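Local coordinates for MTH0777 (Methanothermobacter thermautotrophicus, PDB 1KJN), which is of unknown function but belongs to the DUF1890 family and folds as an alpha/beta domain built on a six-stranded parallel sheet, at residues Met11-Pro16 and Ala83-Asn88; Glu17-Ile22 and Arg137-Pro142; Thr40-Pro45 and Val65-Cys70; Asn72-Gly77 and Val96-Ile101; Thr106-Phe111 and Ala131-Ala136. All blocks are in the same frame, centred on the assembly; numbering follows the deposited sequence.

Contact 1 (Met11-Pro16 and Ala83-Asn88)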
# COMPACT_ATOMS: atom_id res chain seq x y z
N MSE A 11 -7.10 7.30 13.21
CA MSE A 11 -7.45 6.88 11.86
C MSE A 11 -7.92 5.43 11.90
O MSE A 11 -7.16 4.53 12.29
CB MSE A 11 -6.23 7.03 10.94
CG MSE A 11 -6.53 6.67 9.49
SE MSE A 11 -5.08 7.17 8.26
CE MSE A 11 -5.23 9.09 8.45
N VAL A 12 -9.14 5.20 11.43
CA VAL A 12 -9.75 3.87 11.43
C VAL A 12 -9.78 3.28 10.03
O VAL A 12 -10.24 3.94 9.10
CB VAL A 12 -11.20 3.93 11.97
CG1 VAL A 12 -11.83 2.54 12.00
CG2 VAL A 12 -11.21 4.57 13.35
N LEU A 13 -9.30 2.04 9.90
CA LEU A 13 -9.27 1.38 8.59
C LEU A 13 -10.19 0.16 8.51
O LEU A 13 -10.42 -0.53 9.51
CB LEU A 13 -7.84 0.95 8.22
CG LEU A 13 -6.74 2.00 8.39
CD1 LEU A 13 -5.40 1.39 7.97
CD2 LEU A 13 -7.03 3.24 7.56
N GLY A 14 -10.69 -0.09 7.30
CA GLY A 14 -11.57 -1.22 7.07
C GLY A 14 -10.79 -2.41 6.54
O GLY A 14 -9.56 -2.35 6.41
N CYS A 15 -11.48 -3.51 6.25
CA CYS A 15 -10.80 -4.70 5.74
C CYS A 15 -10.07 -4.28 4.46
O CYS A 15 -10.60 -3.52 3.64
CB CYS A 15 -11.78 -5.84 5.48
SG CYS A 15 -12.57 -5.83 3.84
N PRO A 16 -8.81 -4.67 4.33
CA PRO A 16 -8.01 -4.34 3.15
C PRO A 16 -8.31 -5.27 1.97
O PRO A 16 -8.06 -6.48 2.03
CB PRO A 16 -6.58 -4.52 3.66
CG PRO A 16 -6.73 -5.75 4.55
CD PRO A 16 -8.04 -5.50 5.29
N ALA A 83 -10.70 10.09 11.65
CA ALA A 83 -10.84 9.79 10.23
C ALA A 83 -11.05 8.30 10.05
O ALA A 83 -10.34 7.48 10.63
CB ALA A 83 -9.62 10.26 9.47
N GLY A 84 -12.08 7.96 9.28
CA GLY A 84 -12.40 6.57 9.02
C GLY A 84 -12.61 6.25 7.55
O GLY A 84 -13.38 6.94 6.86
N PHE A 85 -11.88 5.25 7.06
CA PHE A 85 -11.99 4.77 5.69
C PHE A 85 -13.15 3.80 5.70
O PHE A 85 -13.23 2.94 6.58
CB PHE A 85 -10.70 4.08 5.24
CG PHE A 85 -9.62 5.04 4.87
CD1 PHE A 85 -8.84 5.64 5.86
CD2 PHE A 85 -9.41 5.38 3.54
CE1 PHE A 85 -7.86 6.56 5.52
CE2 PHE A 85 -8.43 6.30 3.19
CZ PHE A 85 -7.65 6.89 4.18
N VAL A 86 -14.05 3.95 4.74
CA VAL A 86 -15.25 3.12 4.70
C VAL A 86 -15.52 2.43 3.37
O VAL A 86 -16.13 3.00 2.47
CB VAL A 86 -16.47 3.98 5.10
CG1 VAL A 86 -17.68 3.10 5.36
CG2 VAL A 86 -16.16 4.83 6.34
N PRO A 87 -14.99 1.21 3.20
CA PRO A 87 -15.19 0.42 1.97
C PRO A 87 -16.47 -0.41 2.08
O PRO A 87 -16.89 -1.03 1.10
CB PRO A 87 -13.98 -0.53 1.95
CG PRO A 87 -13.04 -0.00 2.99
CD PRO A 87 -13.89 0.67 4.02
N ASN A 88 -17.06 -0.47 3.27
CA ASN A 88 -18.26 -1.29 3.43
C ASN A 88 -19.00 -1.08 4.75
O ASN A 88 -18.54 -0.35 5.62
CB ASN A 88 -17.88 -2.77 3.30
CG ASN A 88 -16.79 -3.18 4.28
OD1 ASN A 88 -16.66 -2.59 5.36
ND2 ASN A 88 -16.02 -4.19 3.91
O HOH W 1 -14.28 -3.52 6.83

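Contact 2 (Glu17-Ile22 and Arg137-Pro142)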
# COMPACT_ATOMS: atom_id res chain seq x y z
N GLU A 17 -8.93 -4.71 0.93
CA GLU A 17 -9.25 -5.45 -0.29
C GLU A 17 -8.77 -4.54 -1.43
O GLU A 17 -7.92 -4.94 -2.25
CB GLU A 17 -10.76 -5.70 -0.42
CG GLU A 17 -11.37 -6.72 0.55
CD GLU A 17 -12.91 -6.85 0.42
OE1 GLU A 17 -13.56 -5.89 -0.05
OE2 GLU A 17 -13.47 -7.90 0.80
N SER A 18 -9.28 -3.32 -1.46
CA SER A 18 -8.92 -2.36 -2.49
C SER A 18 -7.50 -1.88 -2.26
O SER A 18 -7.15 -1.44 -1.17
CB SER A 18 -9.85 -1.14 -2.47
OG SER A 18 -11.20 -1.52 -2.33
N PRO A 19 -6.65 -1.99 -3.29
CA PRO A 19 -5.26 -1.56 -3.18
C PRO A 19 -5.06 -0.08 -2.87
O PRO A 19 -3.95 0.32 -2.49
CB PRO A 19 -4.66 -1.96 -4.52
CG PRO A 19 -5.86 -2.12 -5.43
CD PRO A 19 -6.90 -2.70 -4.55
N VAL A 20 -6.12 0.74 -2.96
CA VAL A 20 -5.94 2.16 -2.64
C VAL A 20 -5.98 2.47 -1.15
O VAL A 20 -5.43 3.50 -0.74
CB VAL A 20 -6.99 3.10 -3.30
CG1 VAL A 20 -6.94 3.02 -4.82
CG2 VAL A 20 -8.40 2.82 -2.74
N GLN A 21 -6.54 1.57 -0.34
CA GLN A 21 -6.69 1.86 1.08
C GLN A 21 -5.45 2.12 1.91
O GLN A 21 -5.28 3.23 2.42
CB GLN A 21 -7.59 0.85 1.79
CG GLN A 21 -8.07 1.37 3.14
CD GLN A 21 -8.99 0.41 3.86
OE1 GLN A 21 -9.71 0.80 4.78
NE2 GLN A 21 -8.97 -0.87 3.47
N ILE A 22 -4.59 1.13 2.07
CA ILE A 22 -3.38 1.32 2.86
C ILE A 22 -2.58 2.54 2.37
O ILE A 22 -2.29 3.43 3.16
CB ILE A 22 -2.49 0.05 2.88
CG1 ILE A 22 -3.32 -1.11 3.41
CG2 ILE A 22 -1.23 0.27 3.72
CD1 ILE A 22 -4.05 -0.81 4.69
N ARG A 137 -15.61 6.70 -6.48
CA ARG A 137 -15.63 5.39 -7.09
C ARG A 137 -14.18 5.05 -7.44
O ARG A 137 -13.69 5.38 -8.52
CB ARG A 137 -16.50 5.41 -8.36
CG ARG A 137 -17.99 5.62 -8.12
CD ARG A 137 -18.77 5.98 -9.41
NE ARG A 137 -18.49 7.35 -9.85
CZ ARG A 137 -17.94 7.68 -11.02
NH1 ARG A 137 -17.60 6.74 -11.90
NH2 ARG A 137 -17.70 8.95 -11.29
N ALA A 138 -13.48 4.41 -6.51
CA ALA A 138 -12.09 4.06 -6.75
C ALA A 138 -11.71 2.70 -6.19
O ALA A 138 -12.10 2.35 -5.07
CB ALA A 138 -11.16 5.14 -6.15
N HIS A 139 -10.92 1.97 -6.96
CA HIS A 139 -10.45 0.66 -6.53
C HIS A 139 -8.93 0.59 -6.56
O HIS A 139 -8.30 0.32 -5.53
CB HIS A 139 -11.03 -0.43 -7.41
CG HIS A 139 -10.56 -1.80 -7.05
ND1 HIS A 139 -9.51 -2.43 -7.70
CD2 HIS A 139 -10.97 -2.66 -6.08
CE1 HIS A 139 -9.30 -3.61 -7.15
NE2 HIS A 139 -10.17 -3.77 -6.16
N HIS A 140 -8.33 0.82 -7.72
CA HIS A 140 -6.87 0.76 -7.84
C HIS A 140 -6.17 2.10 -8.07
O HIS A 140 -5.01 2.23 -7.73
CB HIS A 140 -6.43 -0.28 -8.87
CG HIS A 140 -7.28 -0.32 -10.09
ND1 HIS A 140 -8.55 -0.86 -10.10
CD2 HIS A 140 -7.05 0.11 -11.36
CE1 HIS A 140 -9.08 -0.74 -11.30
NE2 HIS A 140 -8.19 -0.15 -12.09
N ASN A 141 -6.89 3.08 -8.62
CA ASN A 141 -6.30 4.40 -8.86
C ASN A 141 -6.70 5.29 -7.68
O ASN A 141 -7.87 5.62 -7.49
CB ASN A 141 -6.82 5.00 -10.18
CG ASN A 141 -6.18 6.36 -10.51
OD1 ASN A 141 -5.47 6.95 -9.69
ND2 ASN A 141 -6.40 6.84 -11.74
N PRO A 142 -5.71 5.75 -6.91
CA PRO A 142 -5.98 6.61 -5.75
C PRO A 142 -6.29 8.06 -6.08
O PRO A 142 -6.89 8.76 -5.26
CB PRO A 142 -4.67 6.52 -4.98
CG PRO A 142 -3.66 6.54 -6.10
CD PRO A 142 -4.27 5.59 -7.13

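Contact 3 (Thr40-Pro45 and Val65-Cys70)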
# COMPACT_ATOMS: atom_id res chain seq x y z
N THR A 40 -2.64 8.11 15.30
CA THR A 40 -2.76 6.73 15.69
C THR A 40 -3.61 6.02 14.65
O THR A 40 -4.67 6.51 14.26
CB THR A 40 -3.44 6.58 17.07
OG1 THR A 40 -2.58 7.12 18.09
CG2 THR A 40 -3.75 5.12 17.37
N VAL A 41 -3.13 4.88 14.17
CA VAL A 41 -3.86 4.09 13.18
C VAL A 41 -4.43 2.85 13.89
O VAL A 41 -3.71 2.18 14.66
CB VAL A 41 -2.95 3.62 12.02
CG1 VAL A 41 -3.72 2.71 11.08
CG2 VAL A 41 -2.37 4.82 11.26
N THR A 42 -5.69 2.54 13.65
CA THR A 42 -6.30 1.36 14.27
C THR A 42 -7.06 0.57 13.21
O THR A 42 -7.77 1.16 12.40
CB THR A 42 -7.24 1.76 15.45
OG1 THR A 42 -7.75 0.57 16.08
CG2 THR A 42 -8.42 2.61 14.97
N ALA A 43 -6.86 -0.74 13.20
CA ALA A 43 -7.49 -1.62 12.22
C ALA A 43 -7.27 -3.10 12.56
O ALA A 43 -6.71 -3.42 13.62
CB ALA A 43 -6.91 -1.32 10.84
N ASN A 44 -7.72 -3.98 11.66
CA ASN A 44 -7.60 -5.42 11.84
C ASN A 44 -6.16 -5.85 11.57
O ASN A 44 -5.40 -5.11 10.97
CB ASN A 44 -8.65 -6.20 10.98
CG ASN A 44 -8.29 -6.31 9.47
OD1 ASN A 44 -7.28 -5.78 9.01
ND2 ASN A 44 -9.13 -7.03 8.71
N PRO A 45 -5.76 -7.06 12.01
CA PRO A 45 -4.39 -7.54 11.81
C PRO A 45 -3.82 -7.37 10.40
O PRO A 45 -2.74 -6.81 10.23
CB PRO A 45 -4.48 -9.01 12.23
CG PRO A 45 -5.48 -8.95 13.36
CD PRO A 45 -6.56 -8.06 12.75
N VAL A 65 -2.75 0.44 16.87
CA VAL A 65 -3.43 -0.40 17.85
C VAL A 65 -4.55 -1.19 17.17
O VAL A 65 -5.23 -0.66 16.30
CB VAL A 65 -4.13 0.46 18.93
CG1 VAL A 65 -4.53 -0.40 20.12
CG2 VAL A 65 -3.25 1.60 19.36
N ASP A 66 -4.76 -2.43 17.61
CA ASP A 66 -5.83 -3.29 17.07
C ASP A 66 -7.21 -2.68 17.36
O ASP A 66 -7.40 -2.00 18.38
CB ASP A 66 -5.67 -4.70 17.67
CG ASP A 66 -6.98 -5.43 17.82
OD1 ASP A 66 -7.53 -5.39 18.94
OD2 ASP A 66 -7.46 -6.04 16.84
N LEU A 67 -8.17 -2.90 16.47
CA LEU A 67 -9.52 -2.34 16.64
C LEU A 67 -10.16 -2.55 18.00
O LEU A 67 -10.58 -1.59 18.64
CB LEU A 67 -10.47 -2.87 15.57
CG LEU A 67 -10.32 -2.35 14.15
CD1 LEU A 67 -11.06 -3.26 13.18
CD2 LEU A 67 -10.84 -0.93 14.06
N GLU A 68 -10.22 -3.80 18.44
CA GLU A 68 -10.84 -4.12 19.72
C GLU A 68 -10.08 -3.54 20.90
O GLU A 68 -10.69 -3.03 21.85
CB GLU A 68 -11.06 -5.62 19.86
CG GLU A 68 -12.09 -6.13 18.84
CD GLU A 68 -13.46 -5.47 19.02
OE1 GLU A 68 -14.01 -5.54 20.14
OE2 GLU A 68 -14.00 -4.88 18.05
N SER A 69 -8.75 -3.56 20.83
CA SER A 69 -7.95 -3.00 21.91
C SER A 69 -8.22 -1.50 22.01
O SER A 69 -8.41 -0.97 23.11
CB SER A 69 -6.47 -3.26 21.68
OG SER A 69 -6.22 -4.65 21.67
N CYS A 70 -8.28 -0.82 20.87
CA CYS A 70 -8.53 0.62 20.86
C CYS A 70 -9.92 0.90 21.45
O CYS A 70 -10.08 1.82 22.24
CB CYS A 70 -8.44 1.18 19.45
SG CYS A 70 -8.58 2.97 19.37

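Contact 4 (Asn72-Gly77 and Val96-Ile101)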
# COMPACT_ATOMS: atom_id res chain seq x y z
N ASN A 72 -11.47 -0.74 23.49
CA ASN A 72 -11.44 -1.04 24.91
C ASN A 72 -10.72 -0.01 25.76
O ASN A 72 -10.88 -0.00 26.97
CB ASN A 72 -10.83 -2.42 25.12
CG ASN A 72 -11.54 -3.20 26.19
OD1 ASN A 72 -11.01 -3.40 27.29
ND2 ASN A 72 -12.77 -3.63 25.89
N GLU A 73 -9.94 0.86 25.14
CA GLU A 73 -9.18 1.86 25.88
C GLU A 73 -9.62 3.30 25.62
O GLU A 73 -9.28 4.21 26.36
CB GLU A 73 -7.69 1.73 25.51
CG GLU A 73 -6.74 1.41 26.67
CD GLU A 73 -7.07 0.10 27.37
OE1 GLU A 73 -7.25 -0.93 26.68
OE2 GLU A 73 -7.14 0.10 28.62
N LEU A 74 -10.40 3.50 24.56
CA LEU A 74 -10.83 4.83 24.16
C LEU A 74 -11.86 5.53 25.07
O LEU A 74 -12.77 4.90 25.59
CB LEU A 74 -11.36 4.76 22.73
CG LEU A 74 -11.34 5.99 21.84
CD1 LEU A 74 -9.89 6.35 21.50
CD2 LEU A 74 -12.12 5.71 20.55
N ALA A 75 -11.68 6.84 25.25
CA ALA A 75 -12.61 7.66 26.01
C ALA A 75 -12.66 9.03 25.34
O ALA A 75 -11.70 9.45 24.67
CB ALA A 75 -12.14 7.81 27.44
N GLU A 76 -13.76 9.75 25.55
CA GLU A 76 -13.94 11.08 24.97
C GLU A 76 -12.77 11.98 25.38
O GLU A 76 -12.28 11.90 26.51
CB GLU A 76 -15.28 11.70 25.42
CG GLU A 76 -15.48 13.17 24.93
CD GLU A 76 -16.94 13.62 24.86
OE1 GLU A 76 -17.86 12.77 24.86
OE2 GLU A 76 -17.17 14.85 24.75
N GLY A 77 -12.28 12.76 24.43
CA GLY A 77 -11.17 13.66 24.69
C GLY A 77 -9.79 13.12 24.34
O GLY A 77 -8.81 13.86 24.36
N VAL A 96 -18.91 4.61 13.25
CA VAL A 96 -20.03 5.12 14.05
C VAL A 96 -19.70 4.95 15.53
O VAL A 96 -19.79 5.90 16.31
CB VAL A 96 -21.36 4.37 13.72
CG1 VAL A 96 -22.49 4.77 14.71
CG2 VAL A 96 -21.80 4.68 12.30
N THR A 97 -19.21 3.76 15.88
CA THR A 97 -18.87 3.46 17.26
C THR A 97 -17.77 4.40 17.75
O THR A 97 -17.90 5.01 18.80
CB THR A 97 -18.41 2.00 17.44
OG1 THR A 97 -19.46 1.11 17.02
CG2 THR A 97 -18.08 1.73 18.90
N PHE A 98 -16.70 4.52 16.98
CA PHE A 98 -15.60 5.39 17.38
C PHE A 98 -16.03 6.85 17.50
O PHE A 98 -15.55 7.57 18.37
CB PHE A 98 -14.42 5.27 16.41
CG PHE A 98 -13.59 4.03 16.61
CD1 PHE A 98 -12.79 3.88 17.74
CD2 PHE A 98 -13.56 3.03 15.64
CE1 PHE A 98 -11.99 2.75 17.90
CE2 PHE A 98 -12.76 1.89 15.79
CZ PHE A 98 -11.97 1.76 16.92
N ALA A 99 -16.94 7.27 16.64
CA ALA A 99 -17.40 8.65 16.66
C ALA A 99 -18.27 8.95 17.87
O ALA A 99 -18.19 10.03 18.42
CB ALA A 99 -18.14 8.98 15.37
N GLY A 100 -19.06 7.97 18.30
CA GLY A 100 -19.94 8.15 19.45
C GLY A 100 -19.14 8.33 20.72
O GLY A 100 -19.53 9.09 21.61
N ILE A 101 -18.00 7.66 20.78
CA ILE A 101 -17.11 7.74 21.92
C ILE A 101 -16.28 9.03 21.93
O ILE A 101 -16.16 9.69 22.97
CB ILE A 101 -16.13 6.55 21.91
CG1 ILE A 101 -16.89 5.24 22.15
CG2 ILE A 101 -14.99 6.79 22.92
CD1 ILE A 101 -16.02 3.99 21.96

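Contact 5 (Thr106-Phe111 and Ala131-Ala136)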
# COMPACT_ATOMS: atom_id res chain seq x y z
N THR A 106 -15.01 14.74 12.79
CA THR A 106 -14.90 13.44 12.15
C THR A 106 -14.96 13.47 10.62
O THR A 106 -15.71 14.25 10.03
CB THR A 106 -16.03 12.53 12.68
OG1 THR A 106 -15.96 12.49 14.11
CG2 THR A 106 -15.91 11.12 12.10
N LEU A 107 -14.24 12.54 10.00
CA LEU A 107 -14.19 12.45 8.55
C LEU A 107 -14.35 11.03 8.05
O LEU A 107 -13.64 10.11 8.48
CB LEU A 107 -12.86 13.02 8.02
CG LEU A 107 -12.60 12.82 6.53
CD1 LEU A 107 -13.64 13.57 5.70
CD2 LEU A 107 -11.19 13.25 6.15
N ALA A 108 -15.29 10.86 7.13
CA ALA A 108 -15.53 9.56 6.53
C ALA A 108 -15.02 9.61 5.11
O ALA A 108 -15.34 10.54 4.37
CB ALA A 108 -16.99 9.25 6.52
N ILE A 109 -14.21 8.61 4.73
CA ILE A 109 -13.67 8.52 3.37
C ILE A 109 -14.28 7.23 2.81
O ILE A 109 -13.89 6.10 3.17
CB ILE A 109 -12.12 8.49 3.40
CG1 ILE A 109 -11.60 9.86 3.86
CG2 ILE A 109 -11.55 8.13 2.02
CD1 ILE A 109 -10.11 9.94 4.13
N ILE A 110 -15.32 7.42 2.02
CA ILE A 110 -16.09 6.34 1.42
C ILE A 110 -15.68 6.02 0.00
O ILE A 110 -15.60 6.91 -0.84
CB ILE A 110 -17.58 6.70 1.48
CG1 ILE A 110 -17.98 6.94 2.94
CG2 ILE A 110 -18.42 5.62 0.78
CD1 ILE A 110 -19.42 7.40 3.16
N PHE A 111 -15.46 4.73 -0.27
CA PHE A 111 -15.05 4.32 -1.59
C PHE A 111 -15.46 2.92 -1.99
O PHE A 111 -15.49 2.00 -1.17
CB PHE A 111 -13.54 4.48 -1.76
CG PHE A 111 -12.73 3.61 -0.84
CD1 PHE A 111 -12.59 3.94 0.52
CD2 PHE A 111 -12.12 2.45 -1.31
CE1 PHE A 111 -11.87 3.12 1.39
CE2 PHE A 111 -11.40 1.63 -0.46
CZ PHE A 111 -11.27 1.96 0.90
N ALA A 131 -20.59 13.99 10.37
CA ALA A 131 -19.25 13.92 9.82
C ALA A 131 -19.12 14.46 8.42
O ALA A 131 -20.05 14.38 7.62
CB ALA A 131 -18.75 12.48 9.84
N GLU A 132 -17.94 14.99 8.13
CA GLU A 132 -17.64 15.51 6.81
C GLU A 132 -17.38 14.25 5.97
O GLU A 132 -16.76 13.29 6.46
CB GLU A 132 -16.39 16.39 6.87
CG GLU A 132 -16.43 17.59 5.92
CD GLU A 132 -17.27 18.73 6.46
OE1 GLU A 132 -16.94 19.25 7.56
OE2 GLU A 132 -18.24 19.12 5.79
N ILE A 133 -17.86 14.24 4.74
CA ILE A 133 -17.73 13.08 3.86
C ILE A 133 -16.96 13.29 2.55
O ILE A 133 -17.17 14.27 1.82
CB ILE A 133 -19.14 12.55 3.50
CG1 ILE A 133 -19.90 12.16 4.77
CG2 ILE A 133 -19.04 11.37 2.53
CD1 ILE A 133 -21.36 11.82 4.54
N ILE A 134 -16.06 12.35 2.27
CA ILE A 134 -15.30 12.34 1.01
C ILE A 134 -15.66 11.01 0.39
O ILE A 134 -15.46 9.95 1.01
CB ILE A 134 -13.77 12.38 1.22
CG1 ILE A 134 -13.33 13.79 1.61
CG2 ILE A 134 -13.05 11.99 -0.08
CD1 ILE A 134 -11.87 13.87 1.95
N ALA A 135 -16.23 11.03 -0.80
CA ALA A 135 -16.61 9.79 -1.47
C ALA A 135 -16.14 9.74 -2.91
O ALA A 135 -16.09 10.77 -3.60
CB ALA A 135 -18.11 9.59 -1.38
N ALA A 136 -15.78 8.55 -3.37
CA ALA A 136 -15.32 8.36 -4.75
C ALA A 136 -15.34 6.90 -5.19
O ALA A 136 -15.13 5.97 -4.39
CB ALA A 136 -13.93 8.95 -4.93

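Contact 1 (Met11-Pro16 and Ala83-Asn88)
Met11 (selenomethionine) lies beside Ala83 in a parallel pair and reaches on to Phe85. Its CG stands anti to the backbone N (chi1 -177°), which carries the chain out from the sheet, to the level of the Phe85 ring. SE then meets the edge of the Phe85 ring, 4.0 Å from CE1, as a Met-aromatic contact. Val12 N donates to Ala83 O at 2.7 Å, and Val12 O accepts from Phe85 N at 2.9 Å. This O also lies in the plane of the Phe85 ring, at its edge. The Leu13 side chain runs alongside Phe85, pointing the same way, with CD2 3.5 Å from Phe85 CD1. Thr28 and Gln21 of helix 21-34 touch the ring. An alanine in place of Phe85 would probably open a gap under that helix and leave Met11 SE and Leu13 CD2 without their shared partner. Past Gly14 the segments draw apart, and one water bridges the following loops, accepting from Cys15 N and donating to Asn88 OD1, each at 2.9 Å. Asn88 OD1 also caps Ala91 N. Direct backbone bonds and apolar side chains thus hold the buried part, while a water takes over the polar link where the segments separate.

Contact 2 (Glu17-Ile22 and Arg137-Pro142)
Pro19 lies over one face of the His139 ring. This CH-pi contact is made by CD, 3.9 Å from the ring centroid and offset toward the rim. The ring gets there because CG is anti to the backbone N (chi1 179°), which brings its end back to the turn although the CB bond points away. Ser18 adds OG, 3.9 Å from His139 CD2.

Van der Waals contacts continue along the turn. Pro19 CG also touches His140 CB. Val20 points toward the loop and presses CG1 against its backbone, 3.1 Å from His139 O. The same methyl reaches Pro142 CB at 4.2 Å.

Polar bonds are few. Val20 N gives His139 O one weak hydrogen bond, 3.4 Å long and bent to 134° at the hydrogen. Within the loop, His139 ND1 and His140 ND1 share a hydrogen bond of 3.0 Å, with His140 ND1 in the plane of the His139 ring. This bond helps fix the rotation of the ring that Pro19 covers. A leucine at His139 would probably leave His140 ND1 without this mate and Pro19 CD without a flat face to rest on. Gln21 N bonds to Ser18 O and closes the type I beta turn Ser18-Gln21.

The turn leads into helix 21-34, and the facing loop joins strand 132-136 to helix 143-153. Phe111, on strand 105-111, packs against Ser18 and Val20. Leu50 of the second subunit touches Val20 and Pro142, so this contact forms part of the interface between the two subunits.

Contact 3 (Thr40-Pro45 and Val65-Cys70)
Leu67 lays its branched end over the backbone of Ala43, with CG 3.5 Å from Ala43 CA. CD1 goes on to Asn44 N at 3.7 Å, while CD2 turns back toward the Thr42 hydroxyl. The Thr42 OG1 atom is anti to the backbone N (chi1 -177°), and this swings it across to the other segment. There it donates to Val65 O at 2.8 Å, from above the carbonyl plane. Cys70 CB lies 3.5 Å from the same Thr42 OG1, so the buried hydroxyl meets both a carbonyl and the first turn of the helix.

Backbone bonds join the segments on both sides of this point. Val65 N donates to Val41 O at 3.0 Å, and Leu67 N to Ala43 O at 3.2 Å. The second is bent, with the donor again well out of the carbonyl plane, where the chain leaves the strand for the helix. Earlier along the strand, Thr40 CG2 touches Val65 CG2. Thr40 OG1 bonds to Glu63.

Asp66 is the N-cap of helix 67-73. Its OD1 takes two donors, Ser69 N at 2.9 Å and Ser69 OG at 3.1 Å. Ser69 OG is met by the anti lone pair of Asp66 OD1.

Phe98 of helix 89-102 packs on Thr42, Leu67 and Cys70. Strands 38-43 and 63-66, with helix 45-54 between them, form a beta-alpha-beta unit at one edge of the parallel sheet, whose strand order 3-2-1-4-5-6 is that of Rossmann-like folds.

Contact 4 (Asn72-Gly77 and Val96-Ile101)
Leu74 and Phe98 carry the tightest apolar touch. Leu74 CD2 meets the edge of the Phe98 ring in its plane, 3.4 Å from CD1, and the two side chains cross at about a right angle. The methyl therefore touches the rim of the ring and does not stack on its face. Phe98 CG is anti to the carbonyl carbon (chi1 -78°), which carries the ring toward the other segment although its CB bond does not head there.

Ile101 makes the wider apolar contact, through CG2. This methyl lies 3.9 Å from Leu74 CD2 and equally near Leu74 CG. It also comes to 4.0 Å from Ala75 CA, so it touches side chain and backbone together. Leu74 is thus held by Phe98 and Ile101, three residues apart and so nearly one turn along the helix.

Across the contact one carbonyl oxygen is met by van der Waals contact: Glu76 CB sits 3.3 Å from Ile101 O. The carboxylate lies further on, and Glu76 OE2 bonds to Asn103 ND2, just past the helix segment. Ala75 N bonds to Asp78 OD2, which ties the connecting chain to itself.

Ile71 of helix 67-73 and Leu82 of strand 81-86 also pack on Phe98, and Tyr79 touches Leu74. The contact joins the chain leaving helix 67-73 to the C-terminal part of helix 89-102. No hydrogen bond crosses between the two segments. Their association here rests on the fit of Leu74, Phe98 and Ile101, with the polar tie through Glu76 falling at the outer margin.

Contact 5 (Thr106-Phe111 and Ala131-Ala136)
Ile134 and Leu107 meet on one face of the two parallel strands of a beta-alpha-beta unit at one edge of the sheet, with helix 115-128 between them in the chain. Leu107 CD1 touches Ile134 CG1 at 4.1 Å. Its CG is anti to the backbone N (chi1 172°), and the bend beyond brings CD1 over the neighbouring strand, close to Glu132 O. Ile109 CG1 packs on Ile134 CB on this face. Phe152 of helix 143-153 touches Leu107.

The other face carries Ile110. Its CD1 reaches Ile133 CG2 at 4.0 Å, crossing it obliquely, and its CB meets Ala135 CB. Leu118, Leu121 and Ile125 of helix 115-128 cover Ile110.

Between the faces runs an unbroken ladder of five backbone bonds. Glu132 N donates to Thr106 O and Ala108 N to Glu132 O. Ile134 N donates to Ala108 O, Ile110 N to Ile134 O at 2.7 Å, and Ala136 N to Ile110 O. The strands run 15° from parallel and keep one register from Leu107-Glu132 to Phe111-Ala136.

At the N-terminal end of the pair, Glu132 is exposed and its carboxylate leads away from strand 105-111. There Ala131 CB rests 3.5 Å from Thr106 O and 3.9 Å from Thr106 CG2.

How the contacts relate
Contacts 1, 3 and 5 lie in one parallel sheet. Contact 1 is central. Met11 bonds to Thr40 and Thr42 of contact 3, while Gly84 and Val86 bond to Leu107 and Ile109 of contact 5. Contacts 3 and 5 lie on opposite sides of the chain's centre, their centres about 19 Å apart. Contact 2 sits beyond the C-terminal ends of the strands. Gln21 joins it to contact 1, with OE1 2.8 Å from Gly14 N and NE2 3.1 Å from Cys15 O. Phe111 joins it to contact 5. Contact 4 is about 27 Å from contact 2 between centres. Its Phe98 touches Val12 of contact 1 and packs on contact 3. With the function unknown, none can yet be tied to an active site.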